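Local coordinates for beta-1,3-glucosyltransferase (Paecilomyces sp. J18, PDB 5JVV), which probably belongs to the glycoside hydrolase family 16 group of carbohydrate-active enzymes, built on a beta-jelly-roll sandwich of two curved sheets, at residues Ser50-Leu55 and Tyr288-Tyr293; Ala103-Gly108 and Lys240-Thr245; Glu121-Gln126 and Asp250-Val255; Asn138-Ser143 and Lys227-Ile232. All coordinates share one frame; numbering follows the deposited sequence.

Interaction 1 of 4, residues Ser50-Leu55 and Tyr288-Tyr293; sequences SGSVYL and YWEINY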
loop_
_atom_site.group_PDB
_atom_site.type_symbol
_atom_site.label_atom_id
_atom_site.label_comp_id
_atom_site.label_asym_id
_atom_site.label_seq_id
_atom_site.Cartn_x
_atom_site.Cartn_y
_atom_site.Cartn_z
ATOM N N SER A 50 -17.323 1.534 14.553
ATOM C CA SER A 50 -17.758 0.408 13.729
ATOM C C SER A 50 -16.794 -0.774 13.853
ATOM O O SER A 50 -17.033 -1.848 13.290
ATOM C CB SER A 50 -17.883 0.824 12.268
ATOM O OG SER A 50 -16.599 0.991 11.694
ATOM N N GLY A 51 -15.705 -0.582 14.593
ATOM C CA GLY A 51 -14.767 -1.661 14.843
ATOM C C GLY A 51 -13.563 -1.678 13.910
ATOM O O GLY A 51 -12.680 -2.527 14.043
ATOM N N SER A 52 -13.514 -0.735 12.974
ATOM C CA SER A 52 -12.391 -0.651 12.046
ATOM C C SER A 52 -11.218 0.072 12.691
ATOM O O SER A 52 -11.363 0.696 13.746
ATOM C CB SER A 52 -12.813 0.102 10.794
ATOM O OG SER A 52 -13.235 1.403 11.155
ATOM N N VAL A 53 -10.058 -0.019 12.051
ATOM C CA VAL A 53 -8.864 0.670 12.508
ATOM C C VAL A 53 -8.563 1.867 11.604
ATOM O O VAL A 53 -8.501 1.740 10.379
ATOM C CB VAL A 53 -7.654 -0.289 12.542
ATOM C CG1 VAL A 53 -6.360 0.487 12.781
ATOM C CG2 VAL A 53 -7.851 -1.346 13.620
ATOM N N TYR A 54 -8.383 3.026 12.226
ATOM C CA TYR A 54 -8.035 4.259 11.539
ATOM C C TYR A 54 -6.540 4.517 11.705
ATOM O O TYR A 54 -6.028 4.527 12.833
ATOM C CB TYR A 54 -8.847 5.417 12.144
ATOM C CG TYR A 54 -8.449 6.822 11.718
ATOM C CD1 TYR A 54 -9.188 7.510 10.757
ATOM C CD2 TYR A 54 -7.372 7.476 12.303
ATOM C CE1 TYR A 54 -8.843 8.793 10.368
ATOM C CE2 TYR A 54 -7.019 8.764 11.923
ATOM C CZ TYR A 54 -7.763 9.417 10.954
ATOM O OH TYR A 54 -7.422 10.698 10.565
ATOM N N LEU A 55 -5.847 4.706 10.585
ATOM C CA LEU A 55 -4.447 5.148 10.578
ATOM C C LEU A 55 -4.376 6.420 9.744
ATOM O O LEU A 55 -4.500 6.370 8.524
ATOM C CB LEU A 55 -3.539 4.090 9.953
ATOM C CG LEU A 55 -3.711 2.628 10.362
ATOM C CD1 LEU A 55 -2.834 1.750 9.476
ATOM C CD2 LEU A 55 -3.378 2.435 11.855
ATOM N N TYR A 288 -5.952 9.063 5.139
ATOM C CA TYR A 288 -6.007 8.032 6.173
ATOM C C TYR A 288 -6.429 6.683 5.640
ATOM O O TYR A 288 -7.132 6.592 4.638
ATOM C CB TYR A 288 -6.940 8.439 7.323
ATOM C CG TYR A 288 -8.424 8.486 7.004
ATOM C CD1 TYR A 288 -9.230 7.362 7.165
ATOM C CD2 TYR A 288 -9.026 9.671 6.603
ATOM C CE1 TYR A 288 -10.593 7.416 6.905
ATOM C CE2 TYR A 288 -10.383 9.739 6.340
ATOM C CZ TYR A 288 -11.159 8.603 6.492
ATOM O OH TYR A 288 -12.514 8.653 6.238
ATOM N N TRP A 289 -5.968 5.639 6.317
ATOM C CA TRP A 289 -6.467 4.285 6.097
ATOM C C TRP A 289 -7.580 4.005 7.093
ATOM O O TRP A 289 -7.490 4.388 8.265
ATOM C CB TRP A 289 -5.358 3.258 6.354
ATOM C CG TRP A 289 -4.199 3.339 5.439
ATOM C CD1 TRP A 289 -3.071 4.088 5.606
ATOM C CD2 TRP A 289 -4.018 2.606 4.223
ATOM N NE1 TRP A 289 -2.206 3.886 4.560
ATOM C CE2 TRP A 289 -2.761 2.971 3.699
ATOM C CE3 TRP A 289 -4.800 1.678 3.521
ATOM C CZ2 TRP A 289 -2.275 2.457 2.503
ATOM C CZ3 TRP A 289 -4.304 1.162 2.327
ATOM C CH2 TRP A 289 -3.055 1.554 1.834
ATOM N N GLU A 290 -8.628 3.323 6.638
ATOM C CA GLU A 290 -9.590 2.736 7.566
ATOM C C GLU A 290 -9.682 1.283 7.170
ATOM O O GLU A 290 -10.171 0.945 6.089
ATOM C CB GLU A 290 -10.964 3.406 7.519
ATOM C CG GLU A 290 -11.898 2.818 8.574
ATOM C CD GLU A 290 -13.192 3.589 8.761
ATOM O OE1 GLU A 290 -13.318 4.711 8.228
ATOM O OE2 GLU A 290 -14.089 3.058 9.451
ATOM N N ILE A 291 -9.172 0.423 8.038
ATOM C CA ILE A 291 -9.055 -0.990 7.719
ATOM C C ILE A 291 -10.078 -1.777 8.525
ATOM O O ILE A 291 -10.082 -1.732 9.755
ATOM C CB ILE A 291 -7.628 -1.497 8.020
ATOM C CG1 ILE A 291 -6.615 -0.751 7.145
ATOM C CG2 ILE A 291 -7.529 -3.010 7.807
ATOM C CD1 ILE A 291 -5.201 -0.700 7.721
ATOM N N ASN A 292 -10.965 -2.485 7.832
ATOM C CA ASN A 292 -11.956 -3.325 8.507
ATOM C C ASN A 292 -11.336 -4.581 9.099
ATOM O O ASN A 292 -11.539 -4.892 10.277
ATOM C CB ASN A 292 -13.080 -3.715 7.549
ATOM C CG ASN A 292 -14.109 -2.629 7.405
ATOM O OD1 ASN A 292 -14.430 -1.929 8.371
ATOM N ND2 ASN A 292 -14.639 -2.474 6.199
ATOM N N TYR A 293 -10.596 -5.320 8.282
ATOM C CA TYR A 293 -9.899 -6.491 8.799
ATOM C C TYR A 293 -8.768 -6.932 7.913
ATOM O O TYR A 293 -8.693 -6.557 6.741
ATOM C CB TYR A 293 -10.856 -7.670 9.017
ATOM C CG TYR A 293 -11.491 -8.267 7.772
ATOM C CD1 TYR A 293 -10.786 -9.144 6.939
ATOM C CD2 TYR A 293 -12.818 -7.994 7.459
ATOM C CE1 TYR A 293 -11.393 -9.712 5.818
ATOM C CE2 TYR A 293 -13.427 -8.560 6.350
ATOM C CZ TYR A 293 -12.714 -9.412 5.533
ATOM O OH TYR A 293 -13.326 -9.972 4.429
HETATM O O HOH W 1 -16.522 -0.756 9.377
HETATM O O HOH W 2 -10.403 -3.561 12.291
#
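Tyr54 and Tyr288 meet at the edge of an antiparallel pairing between strands 53-55 and 289-297, part of one sheet of the jelly roll. Their side chains cross at about a right angle, yet the rings are turned only 29° from parallel. Because the rings are slid well apart, with centroids separated by 4.9 Å, they barely overlap: the Tyr54 rim reaches over one face of Tyr288, CE1 lying 3.4 Å from CG of Tyr288. Further out, Lys46 makes a cation-pi contact with Tyr54, and His92 stacks on Tyr288.

Glu290 shares the face of Tyr54. Its CG stands opposite the backbone N (chi1 -176°) and the chain runs out extended, which carries the carboxylate to Ser52. There Ser52 OG donates a short 2.5 Å bond to Glu290 OE2, on the anti side and somewhat out of the carboxylate plane. Serine suits the spot, since its short hydroxyl also bonds Thr48.

The reverse face is mostly apolar, as suits a sandwich interior. Leu55 CD1 touches Ile291 CD1 at 3.8 Å, and both residues pack on Phe243 of the opposing sheet. Between the faces, Val53 and Ile291 exchange two backbone bonds, as do Leu55 and Trp289.

Beyond strand 53-55, Asn292 and Tyr293 form a classic beta bulge opposite Asp89, whose OD1 bonds Asn292 ND2. Ser50 OG bonds Thr48 OG1 and a water that donates to Asn292 OD1 over 2.6 Å.

Interaction 2 of 4, residues Ala103-Gly108 and Lys240-Thr245; sequences AFWTVG and KLVFDT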
loop_
_atom_site.group_PDB
_atom_site.type_symbol
_atom_site.label_atom_id
_atom_site.label_comp_id
_atom_site.label_asym_id
_atom_site.label_seq_id
_atom_site.Cartn_x
_atom_site.Cartn_y
_atom_site.Cartn_z
ATOM N N ALA A 103 1.022 3.213 0.995
ATOM C CA ALA A 103 1.375 1.881 0.502
ATOM C C ALA A 103 0.919 0.775 1.429
ATOM O O ALA A 103 1.024 0.886 2.648
ATOM C CB ALA A 103 2.880 1.784 0.274
ATOM N N PHE A 104 0.378 -0.276 0.816
ATOM C CA PHE A 104 0.153 -1.560 1.466
ATOM C C PHE A 104 1.077 -2.514 0.728
ATOM O O PHE A 104 0.934 -2.727 -0.475
ATOM C CB PHE A 104 -1.316 -1.992 1.330
ATOM C CG PHE A 104 -1.599 -3.396 1.812
ATOM C CD1 PHE A 104 -0.948 -3.922 2.933
ATOM C CD2 PHE A 104 -2.561 -4.179 1.171
ATOM C CE1 PHE A 104 -1.234 -5.214 3.383
ATOM C CE2 PHE A 104 -2.845 -5.482 1.603
ATOM C CZ PHE A 104 -2.180 -5.993 2.720
ATOM N N TRP A 105 2.061 -3.062 1.431
ATOM C CA TRP A 105 3.128 -3.779 0.753
ATOM C C TRP A 105 3.788 -4.799 1.672
ATOM O O TRP A 105 3.411 -4.920 2.834
ATOM C CB TRP A 105 4.143 -2.781 0.171
ATOM C CG TRP A 105 4.842 -1.908 1.175
ATOM C CD1 TRP A 105 4.284 -0.956 1.989
ATOM C CD2 TRP A 105 6.250 -1.887 1.436
ATOM N NE1 TRP A 105 5.271 -0.346 2.740
ATOM C CE2 TRP A 105 6.481 -0.907 2.422
ATOM C CE3 TRP A 105 7.340 -2.600 0.923
ATOM C CZ2 TRP A 105 7.765 -0.626 2.914
ATOM C CZ3 TRP A 105 8.608 -2.324 1.415
ATOM C CH2 TRP A 105 8.809 -1.348 2.399
ATOM N N THR A 106 4.746 -5.553 1.139
ATOM C CA THR A 106 5.430 -6.576 1.928
ATOM C C THR A 106 6.932 -6.424 1.790
ATOM O O THR A 106 7.430 -6.040 0.735
ATOM C CB THR A 106 5.009 -8.023 1.529
ATOM O OG1 THR A 106 5.752 -8.456 0.380
ATOM C CG2 THR A 106 3.498 -8.117 1.251
ATOM N N VAL A 107 7.651 -6.718 2.863
ATOM C CA VAL A 107 9.098 -6.559 2.838
ATOM C C VAL A 107 9.786 -7.606 3.711
ATOM O O VAL A 107 9.226 -8.065 4.708
ATOM C CB VAL A 107 9.483 -5.135 3.288
ATOM C CG1 VAL A 107 9.272 -4.956 4.778
ATOM C CG2 VAL A 107 10.917 -4.799 2.887
ATOM N N GLY A 108 11.001 -7.986 3.325
ATOM C CA GLY A 108 11.805 -8.885 4.137
ATOM C C GLY A 108 12.573 -8.121 5.200
ATOM O O GLY A 108 12.189 -7.010 5.571
ATOM N N LYS A 240 7.047 -9.420 5.998
ATOM C CA LYS A 240 6.197 -8.634 6.887
ATOM C C LYS A 240 5.220 -7.844 6.033
ATOM O O LYS A 240 5.601 -7.337 4.975
ATOM C CB LYS A 240 7.042 -7.654 7.691
ATOM C CG LYS A 240 7.955 -8.312 8.703
ATOM C CD LYS A 240 8.785 -7.270 9.430
ATOM C CE LYS A 240 9.705 -6.529 8.471
ATOM N NZ LYS A 240 10.838 -5.856 9.187
ATOM N N LEU A 241 3.978 -7.735 6.496
ATOM C CA LEU A 241 2.990 -6.859 5.865
ATOM C C LEU A 241 3.134 -5.447 6.421
ATOM O O LEU A 241 3.330 -5.265 7.627
ATOM C CB LEU A 241 1.576 -7.374 6.131
ATOM C CG LEU A 241 1.267 -8.769 5.583
ATOM C CD1 LEU A 241 -0.117 -9.249 6.014
ATOM C CD2 LEU A 241 1.374 -8.759 4.078
ATOM N N VAL A 242 3.026 -4.449 5.547
ATOM C CA VAL A 242 3.252 -3.062 5.943
ATOM C C VAL A 242 2.150 -2.157 5.417
ATOM O O VAL A 242 1.770 -2.242 4.247
ATOM C CB VAL A 242 4.603 -2.526 5.402
ATOM C CG1 VAL A 242 4.871 -1.111 5.925
ATOM C CG2 VAL A 242 5.758 -3.460 5.777
ATOM N N PHE A 243 1.627 -1.304 6.294
ATOM C CA PHE A 243 0.758 -0.212 5.882
ATOM C C PHE A 243 1.476 1.060 6.273
ATOM O O PHE A 243 1.911 1.202 7.415
ATOM C CB PHE A 243 -0.594 -0.222 6.615
ATOM C CG PHE A 243 -1.547 -1.304 6.177
ATOM C CD1 PHE A 243 -2.455 -1.082 5.142
ATOM C CD2 PHE A 243 -1.561 -2.541 6.819
ATOM C CE1 PHE A 243 -3.345 -2.077 4.748
ATOM C CE2 PHE A 243 -2.448 -3.536 6.433
ATOM C CZ PHE A 243 -3.340 -3.305 5.392
ATOM N N ASP A 244 1.599 2.000 5.344
ATOM C CA ASP A 244 2.162 3.287 5.712
ATOM C C ASP A 244 1.593 4.394 4.847
ATOM O O ASP A 244 0.946 4.128 3.828
ATOM C CB ASP A 244 3.705 3.258 5.663
ATOM C CG ASP A 244 4.254 3.274 4.251
ATOM O OD1 ASP A 244 5.012 2.345 3.886
ATOM O OD2 ASP A 244 3.954 4.228 3.501
ATOM N N THR A 245 1.812 5.632 5.274
ATOM C CA THR A 245 1.647 6.791 4.410
ATOM C C THR A 245 2.854 7.687 4.642
ATOM O O THR A 245 3.081 8.152 5.763
ATOM C CB THR A 245 0.367 7.577 4.719
ATOM O OG1 THR A 245 -0.763 6.699 4.614
ATOM C CG2 THR A 245 0.190 8.741 3.737
HETATM O O HOH W 3 12.725 -4.342 7.640
#
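The rings of Phe104 and Phe243 form an offset stack, planes only 4° apart and centroids at 4.3 Å, with CZ of Phe243 over one face of Phe104 toward its rim. At the edge of Phe104, in its plane, lies the carbonyl O of Val242. These phenylalanines face each other as a non-hydrogen-bonded pair, and their side chains run alongside one another in the same direction. Trp289 meets Phe243 edge-to-face, so aromatic rings from both sheets meet in the interior of the sandwich.

The other side of the pairing carries Trp105. Val242 lies over one face of the indole, toward its rim, in a CH-pi contact, CB standing 3.8 Å from the centroid of the five-membered ring. At the edge, Trp105 NE1 donates to Asp244 OD1 over 2.9 Å. The acceptor sits slightly out of the indole plane, and the carboxylate is turned 77° against the ring. With chi1 at 62°, CG of Trp105 is wedged between its own N and carbonyl carbon, which lays the ring beside Val242 and aims NE1 at Asp244. Tryptophan thus suits this buried place by offering both an apolar face and one N-H for a buried carboxylate.

Further along, Thr106 CG2 meets Leu241 CD2 at 3.6 Å, and at the end the partly exposed Lys240 donates from NZ to a water. Six backbone bonds join the strands, an antiparallel pairing typical of the centre of a jelly-roll sheet.

Interaction 3 of 4, residues Glu121-Gln126 and Asp250-Val255; sequences EGVNTQ and DWAGSV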
loop_
_atom_site.group_PDB
_atom_site.type_symbol
_atom_site.label_atom_id
_atom_site.label_comp_id
_atom_site.label_asym_id
_atom_site.label_seq_id
_atom_site.Cartn_x
_atom_site.Cartn_y
_atom_site.Cartn_z
ATOM N N GLU A 121 -0.197 0.913 -4.037
ATOM C CA GLU A 121 0.800 1.985 -3.990
ATOM C C GLU A 121 0.483 3.066 -5.005
ATOM O O GLU A 121 -0.008 2.791 -6.090
ATOM C CB GLU A 121 2.235 1.458 -4.171
ATOM C CG GLU A 121 3.303 2.487 -3.757
ATOM C CD GLU A 121 4.595 1.865 -3.279
ATOM O OE1 GLU A 121 4.555 0.731 -2.758
ATOM O OE2 GLU A 121 5.657 2.526 -3.397
ATOM N N GLY A 122 0.758 4.312 -4.639
ATOM C CA GLY A 122 0.538 5.418 -5.549
ATOM C C GLY A 122 1.079 6.684 -4.941
ATOM O O GLY A 122 1.493 6.684 -3.780
ATOM N N VAL A 123 1.068 7.766 -5.716
ATOM C CA VAL A 123 1.562 9.049 -5.240
ATOM C C VAL A 123 0.668 10.170 -5.704
ATOM O O VAL A 123 0.015 10.074 -6.760
ATOM C CB VAL A 123 3.006 9.324 -5.745
ATOM C CG1 VAL A 123 3.979 8.309 -5.175
ATOM C CG2 VAL A 123 3.054 9.314 -7.287
ATOM N N ASN A 124 0.639 11.233 -4.902
ATOM C CA ASN A 124 -0.028 12.468 -5.277
ATOM C C ASN A 124 -1.474 12.217 -5.685
ATOM O O ASN A 124 -2.176 11.490 -4.992
ATOM C CB ASN A 124 0.810 13.173 -6.338
ATOM C CG ASN A 124 2.211 13.450 -5.839
ATOM O OD1 ASN A 124 2.388 13.893 -4.688
ATOM N ND2 ASN A 124 3.215 13.159 -6.661
ATOM N N THR A 125 -1.922 12.786 -6.798
ATOM C CA THR A 125 -3.337 12.703 -7.163
ATOM C C THR A 125 -3.683 11.514 -8.061
ATOM O O THR A 125 -4.703 11.532 -8.762
ATOM C CB THR A 125 -3.799 13.996 -7.836
ATOM O OG1 THR A 125 -2.973 14.238 -8.981
ATOM C CG2 THR A 125 -3.682 15.175 -6.869
ATOM N N GLN A 126 -2.843 10.482 -8.022
ATOM C CA GLN A 126 -3.082 9.241 -8.755
ATOM C C GLN A 126 -4.493 8.715 -8.493
ATOM O O GLN A 126 -5.011 8.849 -7.390
ATOM C CB GLN A 126 -2.057 8.219 -8.285
ATOM C CG GLN A 126 -2.002 6.944 -9.072
ATOM C CD GLN A 126 -0.783 6.141 -8.710
ATOM O OE1 GLN A 126 0.308 6.695 -8.506
ATOM N NE2 GLN A 126 -0.949 4.832 -8.623
ATOM N N ASP A 250 11.366 9.968 -2.392
ATOM C CA ASP A 250 11.942 9.428 -3.632
ATOM C C ASP A 250 11.004 9.457 -4.834
ATOM O O ASP A 250 11.391 9.892 -5.924
ATOM C CB ASP A 250 12.396 7.974 -3.445
ATOM C CG ASP A 250 13.526 7.818 -2.443
ATOM O OD1 ASP A 250 14.191 8.817 -2.103
ATOM O OD2 ASP A 250 13.747 6.663 -2.006
ATOM N N TRP A 251 9.793 8.947 -4.647
ATOM C CA TRP A 251 8.842 8.841 -5.744
ATOM C C TRP A 251 7.929 10.060 -5.792
ATOM O O TRP A 251 8.017 10.841 -6.738
ATOM C CB TRP A 251 8.040 7.531 -5.660
ATOM C CG TRP A 251 7.104 7.319 -6.826
ATOM C CD1 TRP A 251 7.047 8.049 -7.982
ATOM C CD2 TRP A 251 6.097 6.301 -6.947
ATOM N NE1 TRP A 251 6.058 7.559 -8.801
ATOM C CE2 TRP A 251 5.460 6.489 -8.190
ATOM C CE3 TRP A 251 5.651 5.273 -6.109
ATOM C CZ2 TRP A 251 4.406 5.674 -8.627
ATOM C CZ3 TRP A 251 4.612 4.463 -6.541
ATOM C CH2 TRP A 251 4.001 4.668 -7.789
ATOM N N ALA A 252 7.070 10.231 -4.782
ATOM C CA ALA A 252 6.086 11.312 -4.804
ATOM C C ALA A 252 6.730 12.679 -5.044
ATOM O O ALA A 252 6.187 13.499 -5.792
ATOM C CB ALA A 252 5.258 11.340 -3.506
ATOM N N GLY A 253 7.871 12.914 -4.393
ATOM C CA GLY A 253 8.587 14.178 -4.496
ATOM C C GLY A 253 9.221 14.441 -5.852
ATOM O O GLY A 253 9.321 15.586 -6.281
ATOM N N SER A 254 9.638 13.386 -6.540
ATOM C CA SER A 254 10.324 13.562 -7.817
ATOM C C SER A 254 9.359 13.768 -8.985
ATOM O O SER A 254 9.696 14.459 -9.949
ATOM C CB SER A 254 11.269 12.390 -8.090
ATOM O OG SER A 254 10.546 11.186 -8.215
ATOM N N VAL A 255 8.166 13.181 -8.909
ATOM C CA VAL A 255 7.181 13.311 -9.995
ATOM C C VAL A 255 6.101 14.353 -9.697
ATOM O O VAL A 255 5.247 14.643 -10.540
ATOM C CB VAL A 255 6.546 11.950 -10.374
ATOM C CG1 VAL A 255 7.644 10.951 -10.779
ATOM C CG2 VAL A 255 5.695 11.398 -9.217
#
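Val123 CG1 rests over one face of the Trp251 indole, 3.7 Å from the centroid of the five-membered ring, a CH-pi contact that docks the short, weakly bonded helix 249-255 on a type II' beta turn spanning Val123 to Gln126. The same methyl touches Ala252 CB at 3.7 Å. Alanine is small enough for the valine to settle against both neighbours, while Val123 CG2 meets Val255 CG2 at 3.9 Å. Branching at CB lets one valine address three residues.

Around this centre, Glu121 reaches the indole edge with its aliphatic part, CG lying 3.7 Å from CZ3 of Trp251. Its OE2 bonds the indole N-H of Trp101, whose ring also meets Trp251 edge-to-face.

Within the turn, Val123 N donates to Gln126 OE1 from above the amide plane, and NE2 of that glutamine is hydrogen-bonded to the backbone O of Gln128. Asn124 occupies the second position with a positive phi of 54°, a backbone shape favoured mainly by glycine, in which asparagine is one of the more tolerated other residues. Its amide is used at both ends: OD1 accepts from Gly99 N, and ND2 donates to the helix in the carbonyl plane, on a lone pair of Ala252 O, over 3.1 Å at a nearly straight 177°.

Interaction 4 of 4, residues Asn138-Ser143 and Lys227-Ile232; sequences NCEITS and KGTCDI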
loop_
_atom_site.group_PDB
_atom_site.type_symbol
_atom_site.label_atom_id
_atom_site.label_comp_id
_atom_site.label_asym_id
_atom_site.label_seq_id
_atom_site.Cartn_x
_atom_site.Cartn_y
_atom_site.Cartn_z
ATOM N N ASN A 138 16.187 -12.530 -12.254
ATOM C CA ASN A 138 15.595 -12.183 -13.543
ATOM C C ASN A 138 14.187 -12.748 -13.649
ATOM O O ASN A 138 13.992 -13.965 -13.648
ATOM C CB ASN A 138 16.436 -12.756 -14.690
ATOM C CG ASN A 138 17.895 -12.346 -14.615
ATOM O OD1 ASN A 138 18.791 -13.173 -14.794
ATOM N ND2 ASN A 138 18.142 -11.069 -14.342
ATOM N N CYS A 139 13.205 -11.853 -13.733
ATOM C CA CYS A 139 11.801 -12.241 -13.772
ATOM C C CYS A 139 11.071 -11.313 -14.722
ATOM O O CYS A 139 11.000 -10.105 -14.470
ATOM C CB CYS A 139 11.171 -12.084 -12.378
ATOM S SG CYS A 139 11.771 -13.201 -11.099
ATOM N N GLU A 140 10.537 -11.865 -15.802
ATOM C CA GLU A 140 9.676 -11.120 -16.717
ATOM C C GLU A 140 8.252 -11.632 -16.555
ATOM O O GLU A 140 8.006 -12.836 -16.680
ATOM C CB GLU A 140 10.126 -11.325 -18.171
ATOM C CG GLU A 140 9.242 -10.612 -19.205
ATOM C CD GLU A 140 9.446 -11.093 -20.641
ATOM O OE1 GLU A 140 8.639 -10.694 -21.517
ATOM O OE2 GLU A 140 10.393 -11.875 -20.908
ATOM N N ILE A 141 7.306 -10.740 -16.273
ATOM C CA ILE A 141 5.907 -11.158 -16.178
ATOM C C ILE A 141 5.291 -11.197 -17.578
ATOM O O ILE A 141 5.526 -10.303 -18.402
ATOM C CB ILE A 141 5.075 -10.279 -15.211
ATOM C CG1 ILE A 141 5.160 -8.790 -15.573
ATOM C CG2 ILE A 141 5.564 -10.455 -13.782
ATOM C CD1 ILE A 141 4.180 -7.939 -14.744
ATOM N N THR A 142 4.532 -12.251 -17.859
ATOM C CA THR A 142 4.050 -12.505 -19.216
ATOM C C THR A 142 2.579 -12.923 -19.252
ATOM O O THR A 142 2.136 -13.572 -20.206
ATOM C CB THR A 142 4.881 -13.607 -19.908
ATOM O OG1 THR A 142 4.777 -14.835 -19.166
ATOM C CG2 THR A 142 6.351 -13.204 -20.008
ATOM N N SER A 143 1.828 -12.551 -18.219
ATOM C CA SER A 143 0.436 -12.980 -18.100
ATOM C C SER A 143 -0.560 -11.836 -18.302
ATOM O O SER A 143 -1.635 -11.835 -17.699
ATOM C CB SER A 143 0.203 -13.664 -16.746
ATOM O OG SER A 143 0.907 -14.898 -16.682
ATOM N N LYS A 227 3.382 -13.535 -12.984
ATOM C CA LYS A 227 3.659 -14.906 -13.381
ATOM C C LYS A 227 4.414 -14.794 -14.694
ATOM O O LYS A 227 4.087 -13.943 -15.519
ATOM C CB LYS A 227 2.336 -15.649 -13.563
ATOM C CG LYS A 227 2.445 -17.060 -14.107
ATOM C CD LYS A 227 1.082 -17.754 -13.987
ATOM C CE LYS A 227 0.770 -18.599 -15.203
ATOM N NZ LYS A 227 0.565 -17.753 -16.411
ATOM N N GLY A 228 5.440 -15.615 -14.881
ATOM C CA GLY A 228 6.246 -15.500 -16.083
ATOM C C GLY A 228 7.511 -16.325 -16.095
ATOM O O GLY A 228 7.484 -17.529 -15.861
ATOM N N THR A 229 8.632 -15.666 -16.377
ATOM C CA THR A 229 9.863 -16.368 -16.734
ATOM C C THR A 229 10.726 -16.789 -15.553
ATOM O O THR A 229 11.830 -17.295 -15.743
ATOM C CB THR A 229 10.729 -15.530 -17.687
ATOM O OG1 THR A 229 11.190 -14.347 -17.021
ATOM C CG2 THR A 229 9.940 -15.143 -18.919
ATOM N N CYS A 230 10.235 -16.549 -14.344
ATOM C CA CYS A 230 10.859 -17.085 -13.146
ATOM C C CYS A 230 9.744 -17.581 -12.249
ATOM O O CYS A 230 8.579 -17.222 -12.444
ATOM C CB CYS A 230 11.653 -16.008 -12.405
ATOM S SG CYS A 230 10.629 -14.821 -11.480
ATOM N N ASP A 231 10.088 -18.402 -11.265
ATOM C CA ASP A 231 9.107 -18.738 -10.243
ATOM C C ASP A 231 9.010 -17.541 -9.297
ATOM O O ASP A 231 9.788 -17.412 -8.354
ATOM C CB ASP A 231 9.491 -20.029 -9.509
ATOM C CG ASP A 231 9.166 -21.284 -10.320
ATOM O OD1 ASP A 231 8.328 -21.213 -11.244
ATOM O OD2 ASP A 231 9.749 -22.349 -10.025
ATOM N N ILE A 232 8.051 -16.661 -9.581
ATOM C CA ILE A 232 7.918 -15.370 -8.905
ATOM C C ILE A 232 7.871 -15.497 -7.377
ATOM O O ILE A 232 8.497 -14.724 -6.648
ATOM C CB ILE A 232 6.638 -14.641 -9.404
ATOM C CG1 ILE A 232 6.829 -14.086 -10.822
ATOM C CG2 ILE A 232 6.230 -13.520 -8.461
ATOM C CD1 ILE A 232 7.753 -12.873 -10.909
HETATM O O HOH W 4 14.505 -16.355 -15.133
#
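Cys139 is bonded covalently to Cys230, and its side chain can be followed outward. CB lies 3.8 Å from Ile232 CD1, which lends the link an apolar flank. With chi1 at -67°, SG stands opposite the carbonyl carbon of its residue and so reaches across, where it bonds SG of Cys230 at 2.0 Å. The torsion about the sulfur pair is 101°, close to the 90° or so preferred by disulfides.

Beside the sulfurs, the loops are tied by polar bonds. Thr229 grips Glu140 twice: its OG1 accepts from Glu140 N over 2.8 Å, and its own N donates to Glu140 O over 2.9 Å. A hydroxyl on a short, branched side chain can thus stand in for a backbone carbonyl. Gly228, with no side chain in the way, lets Glu140 O approach its CA to 3.2 Å. Next along, Thr142 N donates a nearly straight bond of 2.9 Å to Lys227 O, and the methylenes of Lys227 curl round Ser143 OG. A water donating to both Asn138 O and Thr229 O closes the other end.

Only a single bridge, Ile141 with Gly228, relates these backbones, and both segments are irregular loops. Another disulfide, Cys156-Cys165, lies close by, for Cys139 makes a backbone bond to Cys156. The chemistry implies a peripheral region held by covalent cross-linking together with hydrogen bonds, where no regular sheet does the work.

Interactions 1 and 2 pair strands in opposite sheets of the sandwich and touch: Trp289 of the first probably donates its indole N-H to Asp244 O of the second. Both share regular antiparallel backbone bonding, but interaction 1 is only partly buried and adds polar Ser-Glu and water contacts on its outer side. Interactions 2 and 3 are buried, interaction 2 nearest the chain centre at about 6 Å. Helix 249-255 of interaction 3 follows strand 240-247, and its turn follows strand 116-121, the neighbour of strand 100-107; indole packing and a side-chain amide hydrogen bond replace sheet bonding there. Interaction 4, about 22 Å from the centre, joins irregular loops, and it alone uses a disulfide.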